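Local coordinates for glycosyl hydrolase family 2, TIM barrel domain protein (Parabacteroides merdae ATCC 43184, PDB 6DXU) that probably hydrolyses beta-glucuronides in the human gut, as a glycoside hydrolase family 2 beta-glucuronidase with a TIM barrel domain, at residues D[113-119]-D[131-136]; D[646-650]-D[760-764]. One frame throughout, in Å; residues are numbered along the deposited sequence.

Contact 1 of 2, residues D[113-119]-D[131-136]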
# COMPACT_ATOMS: atom_id res chain seq x y z
N ASP D 113 -8.24 -11.26 -27.52
CA ASP D 113 -9.44 -12.08 -27.54
C ASP D 113 -9.62 -12.83 -26.23
O ASP D 113 -10.76 -13.14 -25.84
CB ASP D 113 -9.41 -13.09 -28.70
CG ASP D 113 -9.74 -12.47 -30.05
OD1 ASP D 113 -9.81 -11.23 -30.15
OD2 ASP D 113 -9.92 -13.25 -31.02
N GLY D 114 -8.53 -13.14 -25.54
CA GLY D 114 -8.60 -13.84 -24.27
C GLY D 114 -7.25 -14.43 -23.89
O GLY D 114 -6.55 -14.96 -24.76
N ALA D 115 -6.89 -14.36 -22.61
CA ALA D 115 -5.60 -14.84 -22.12
C ALA D 115 -5.77 -15.28 -20.67
O ALA D 115 -6.51 -14.64 -19.92
CB ALA D 115 -4.53 -13.75 -22.21
N GLY D 116 -5.10 -16.36 -20.28
CA GLY D 116 -5.31 -16.98 -18.97
C GLY D 116 -4.09 -16.88 -18.06
O GLY D 116 -2.97 -17.14 -18.49
N GLN D 117 -4.32 -16.51 -16.79
CA GLN D 117 -5.59 -16.02 -16.24
C GLN D 117 -5.42 -14.56 -15.80
O GLN D 117 -6.32 -13.73 -15.94
CB GLN D 117 -6.02 -16.88 -15.04
CG GLN D 117 -6.33 -18.35 -15.39
CD GLN D 117 -7.61 -18.48 -16.21
OE1 GLN D 117 -8.60 -17.81 -15.94
NE2 GLN D 117 -7.58 -19.35 -17.21
N LYS D 118 -4.26 -14.26 -15.23
CA LYS D 118 -3.84 -12.91 -14.90
C LYS D 118 -2.74 -12.52 -15.87
O LYS D 118 -1.75 -13.25 -16.02
CB LYS D 118 -3.33 -12.82 -13.46
CG LYS D 118 -4.34 -13.30 -12.40
CD LYS D 118 -3.87 -12.88 -10.99
CE LYS D 118 -4.80 -13.44 -9.91
NZ LYS D 118 -4.49 -14.87 -9.59
N THR D 119 -2.91 -11.38 -16.54
CA THR D 119 -1.98 -10.98 -17.59
C THR D 119 -1.45 -9.58 -17.28
O THR D 119 -2.21 -8.72 -16.84
CB THR D 119 -2.66 -11.02 -18.98
OG1 THR D 119 -3.18 -12.34 -19.22
CG2 THR D 119 -1.68 -10.66 -20.09
N HIS D 131 -4.82 -7.47 -16.50
CA HIS D 131 -6.16 -8.01 -16.60
C HIS D 131 -6.24 -9.27 -15.74
O HIS D 131 -5.29 -10.05 -15.70
CB HIS D 131 -6.51 -8.35 -18.05
CG HIS D 131 -7.92 -8.80 -18.23
ND1 HIS D 131 -8.98 -7.92 -18.24
CD2 HIS D 131 -8.46 -10.04 -18.34
CE1 HIS D 131 -10.11 -8.60 -18.39
NE2 HIS D 131 -9.82 -9.89 -18.43
N VAL D 132 -7.36 -9.46 -15.07
CA VAL D 132 -7.62 -10.70 -14.33
C VAL D 132 -8.92 -11.28 -14.85
O VAL D 132 -9.98 -10.67 -14.69
CB VAL D 132 -7.71 -10.46 -12.81
CG1 VAL D 132 -8.15 -11.75 -12.12
CG2 VAL D 132 -6.36 -9.97 -12.26
N GLY D 133 -8.83 -12.46 -15.46
CA GLY D 133 -9.98 -13.09 -16.08
C GLY D 133 -9.54 -13.75 -17.37
O GLY D 133 -8.99 -13.09 -18.24
N GLY D 134 -9.75 -15.06 -17.48
CA GLY D 134 -9.20 -15.77 -18.61
C GLY D 134 -10.07 -15.83 -19.85
O GLY D 134 -9.63 -16.41 -20.85
N TYR D 135 -11.27 -15.27 -19.82
CA TYR D 135 -12.27 -15.58 -20.83
C TYR D 135 -12.96 -14.38 -21.44
O TYR D 135 -13.65 -14.54 -22.45
CB TYR D 135 -13.32 -16.54 -20.24
CG TYR D 135 -12.62 -17.71 -19.59
CD1 TYR D 135 -12.15 -18.78 -20.35
CD2 TYR D 135 -12.33 -17.70 -18.22
CE1 TYR D 135 -11.46 -19.84 -19.74
CE2 TYR D 135 -11.65 -18.75 -17.62
CZ TYR D 135 -11.21 -19.81 -18.38
OH TYR D 135 -10.54 -20.84 -17.76
N ASP D 136 -12.78 -13.18 -20.89
CA ASP D 136 -13.30 -11.97 -21.49
C ASP D 136 -12.23 -11.30 -22.34
O ASP D 136 -11.03 -11.54 -22.17
CB ASP D 136 -13.85 -11.01 -20.42
CG ASP D 136 -12.91 -10.80 -19.22
OD1 ASP D 136 -11.93 -11.57 -19.00
OD2 ASP D 136 -13.15 -9.84 -18.44
O HOH W 1 -8.73 -12.66 -21.02
O HOH W 2 -10.77 -16.46 -14.99

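Contact 2 of 2, residues D[646-650]-D[760-764]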
# COMPACT_ATOMS: atom_id res chain seq x y z
N PRO D 646 -13.46 -53.63 -34.83
CA PRO D 646 -12.93 -54.53 -35.87
C PRO D 646 -13.26 -56.01 -35.65
O PRO D 646 -13.40 -56.77 -36.62
CB PRO D 646 -11.41 -54.29 -35.80
CG PRO D 646 -11.17 -53.83 -34.41
CD PRO D 646 -12.38 -53.01 -34.04
N VAL D 647 -13.40 -56.43 -34.40
CA VAL D 647 -13.59 -57.84 -34.07
C VAL D 647 -14.76 -57.99 -33.11
O VAL D 647 -14.69 -57.57 -31.95
CB VAL D 647 -12.33 -58.48 -33.47
CG1 VAL D 647 -12.49 -59.99 -33.45
CG2 VAL D 647 -11.08 -58.09 -34.28
N ARG D 648 -15.84 -58.60 -33.60
CA ARG D 648 -16.95 -59.05 -32.75
C ARG D 648 -16.69 -60.47 -32.25
O ARG D 648 -15.74 -61.15 -32.67
CB ARG D 648 -18.26 -58.98 -33.52
CG ARG D 648 -18.70 -57.55 -33.82
CD ARG D 648 -20.17 -57.53 -34.28
NE ARG D 648 -21.05 -57.73 -33.13
CZ ARG D 648 -22.35 -57.44 -33.13
NH1 ARG D 648 -22.93 -56.94 -34.21
NH2 ARG D 648 -23.07 -57.65 -32.03
N TRP D 649 -17.54 -60.94 -31.33
CA TRP D 649 -17.30 -62.26 -30.77
C TRP D 649 -18.59 -62.88 -30.25
O TRP D 649 -19.61 -62.21 -30.06
CB TRP D 649 -16.24 -62.22 -29.66
CG TRP D 649 -16.64 -61.49 -28.41
CD1 TRP D 649 -17.27 -62.03 -27.32
CD2 TRP D 649 -16.42 -60.11 -28.10
NE1 TRP D 649 -17.47 -61.07 -26.36
CE2 TRP D 649 -16.95 -59.88 -26.81
CE3 TRP D 649 -15.83 -59.04 -28.79
CZ2 TRP D 649 -16.92 -58.62 -26.19
CZ3 TRP D 649 -15.78 -57.79 -28.17
CH2 TRP D 649 -16.34 -57.59 -26.89
N GLY D 650 -18.54 -64.19 -30.05
CA GLY D 650 -19.67 -64.94 -29.55
C GLY D 650 -19.60 -66.37 -30.06
O GLY D 650 -18.58 -66.81 -30.59
N ILE D 760 -4.69 -66.27 -28.18
CA ILE D 760 -6.04 -65.80 -28.52
C ILE D 760 -6.18 -64.34 -28.11
O ILE D 760 -5.76 -63.95 -27.02
CB ILE D 760 -7.12 -66.67 -27.84
CG1 ILE D 760 -6.94 -68.15 -28.20
CG2 ILE D 760 -8.51 -66.20 -28.26
CD1 ILE D 760 -6.98 -68.40 -29.68
N ARG D 761 -6.78 -63.53 -28.99
CA ARG D 761 -6.98 -62.12 -28.68
C ARG D 761 -7.93 -61.95 -27.50
O ARG D 761 -9.03 -62.51 -27.50
CB ARG D 761 -7.52 -61.38 -29.90
CG ARG D 761 -6.55 -61.32 -31.06
CD ARG D 761 -7.21 -60.75 -32.30
NE ARG D 761 -8.26 -61.64 -32.78
CZ ARG D 761 -8.77 -61.61 -34.01
NH1 ARG D 761 -8.33 -60.73 -34.89
NH2 ARG D 761 -9.71 -62.48 -34.35
N CYS D 762 -7.51 -61.16 -26.51
CA CYS D 762 -8.32 -60.89 -25.31
C CYS D 762 -9.25 -59.72 -25.60
O CYS D 762 -9.00 -58.57 -25.21
CB CYS D 762 -7.43 -60.58 -24.12
SG CYS D 762 -6.22 -61.87 -23.71
N LEU D 763 -10.39 -60.03 -26.23
CA LEU D 763 -11.23 -58.98 -26.79
C LEU D 763 -11.98 -58.15 -25.75
O LEU D 763 -12.59 -57.15 -26.13
CB LEU D 763 -12.23 -59.60 -27.77
CG LEU D 763 -11.58 -60.22 -29.00
CD1 LEU D 763 -12.63 -60.92 -29.85
CD2 LEU D 763 -10.81 -59.16 -29.80
N SER D 764 -11.99 -58.54 -24.48
CA SER D 764 -12.66 -57.74 -23.46
C SER D 764 -11.67 -56.99 -22.57
O SER D 764 -12.09 -56.34 -21.60
CB SER D 764 -13.58 -58.61 -22.62
OG SER D 764 -12.83 -59.56 -21.90

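Contact 1 of 2, residues D[113-119]-D[131-136]
Gln-117 and Tyr-135 meet through side chains that start alike, CG lying anti to the carbonyl carbon and beside the backbone N in both; in Gln-117 a further bend at chi2 (-70°) brings the carboxamide up to Gly-134 and the Tyr-135 hydroxyl. The amide and ring planes lie 44° apart, and Gln-117 NE2 reaches Tyr-135 OH at 3.4 Å in a weak, bent hydrogen bond; the stronger partner of NE2 is the carbonyl of Tyr-187. A water accepts from Gly-134 N and donates to Gln-117 OE1 at 2.7 Å, linking amide and backbone. Replacing Gln-117 by an alanine would probably leave this water and the Tyr-187 carbonyl without their amide mates and open a gap beside the Tyr-135 ring. Next to this, the backbones pair as the open end of an antiparallel hairpin. Thr-119 and His-131 form a hydrogen-bonded pair, with Thr-119 N to His-131 O at 2.9 Å, and Gly-133 N continues the ladder to Gln-117 O, nearly straight at 167°. A cis peptide precedes Gln-117, where the regular pairing stops, and beyond it Gly-134 CA approaches Ala-115 O at 3.2 Å in a CA-H...O contact. Within 131-136, His-131 NE2 donates in its ring plane to Asp-136 OD1 at 2.8 Å, although it meets the carboxylate from above its plane; Asp-136 OD2 is held by Asn-411. Lys-118 CG lies alongside Val-132 CG2, 3.9 Å away, and its NZ bridges to Asp-173, a sodium ligand. The hairpin 118-123/126-132 forms the edge of a six-stranded antiparallel sheet in the sugar binding domain: Thr-119 packs on strand 162-169, and Tyr-135 and Asp-136 touch Met-408 of helix 399-416.

Contact 2 of 2, residues D[646-650]-D[760-764]
Apolar contacts centre on Leu-763, whose side chain reaches both Val-647 and Trp-649. Its CD1 comes to 3.7 Å from Val-647 CG1, the two side chains crossing at about a right angle, and to 3.8 Å from Trp-649 CB. A CH-pi contact adds to this: Leu-763 CB sits over one face of the Trp-649 six-membered ring, 4.2 Å from its centroid and 28° off the normal, hence displaced toward the rim. Trp-649 takes the chi1 of 68° that sets CG between backbone N and carbonyl carbon, and this presents the indole face to Leu-763. The alternation of a beta strand explains the pattern, since Val-647 and Trp-649 point toward the loop while Arg-648 points away, its guanidinium forming a salt bridge with Glu-526. Strand 647-649 is the outermost strand of a mixed five-stranded sheet, paired in parallel with 715-726, and the loop between strands 747-755 and 768-775 in the C-terminal domain packs against it. Of the charged groups, Arg-761 offers a guanidinium face to Val-647 CG1, with NH2 at 3.8 Å from that methyl. The same NH2 makes a salt bridge to Glu-724, and NE hydrogen-bonds to Gln-726, both on strand 715-726.

Contact 1 is the buried one, its centre about 17 Å from the chain's centre, whereas the centre of contact 2 lies about 34 Å from it and that contact is only partly buried. They share no elements: contact 1 joins the open end of one hairpin and the loops that flank it, its segments 12 residues apart, while contact 2 brings a sheet edge against a loop 110 residues further on. Their chemistry follows suit. Backbone hydrogen bonds and bridging waters run through 113-119/131-136, which buries 443 Å²; 646-650/760-764 has no hydrogen bond between its segments and buries 249 Å², mainly through side chains. Their centres are 49 Å apart, on opposite sides of the chain's centre.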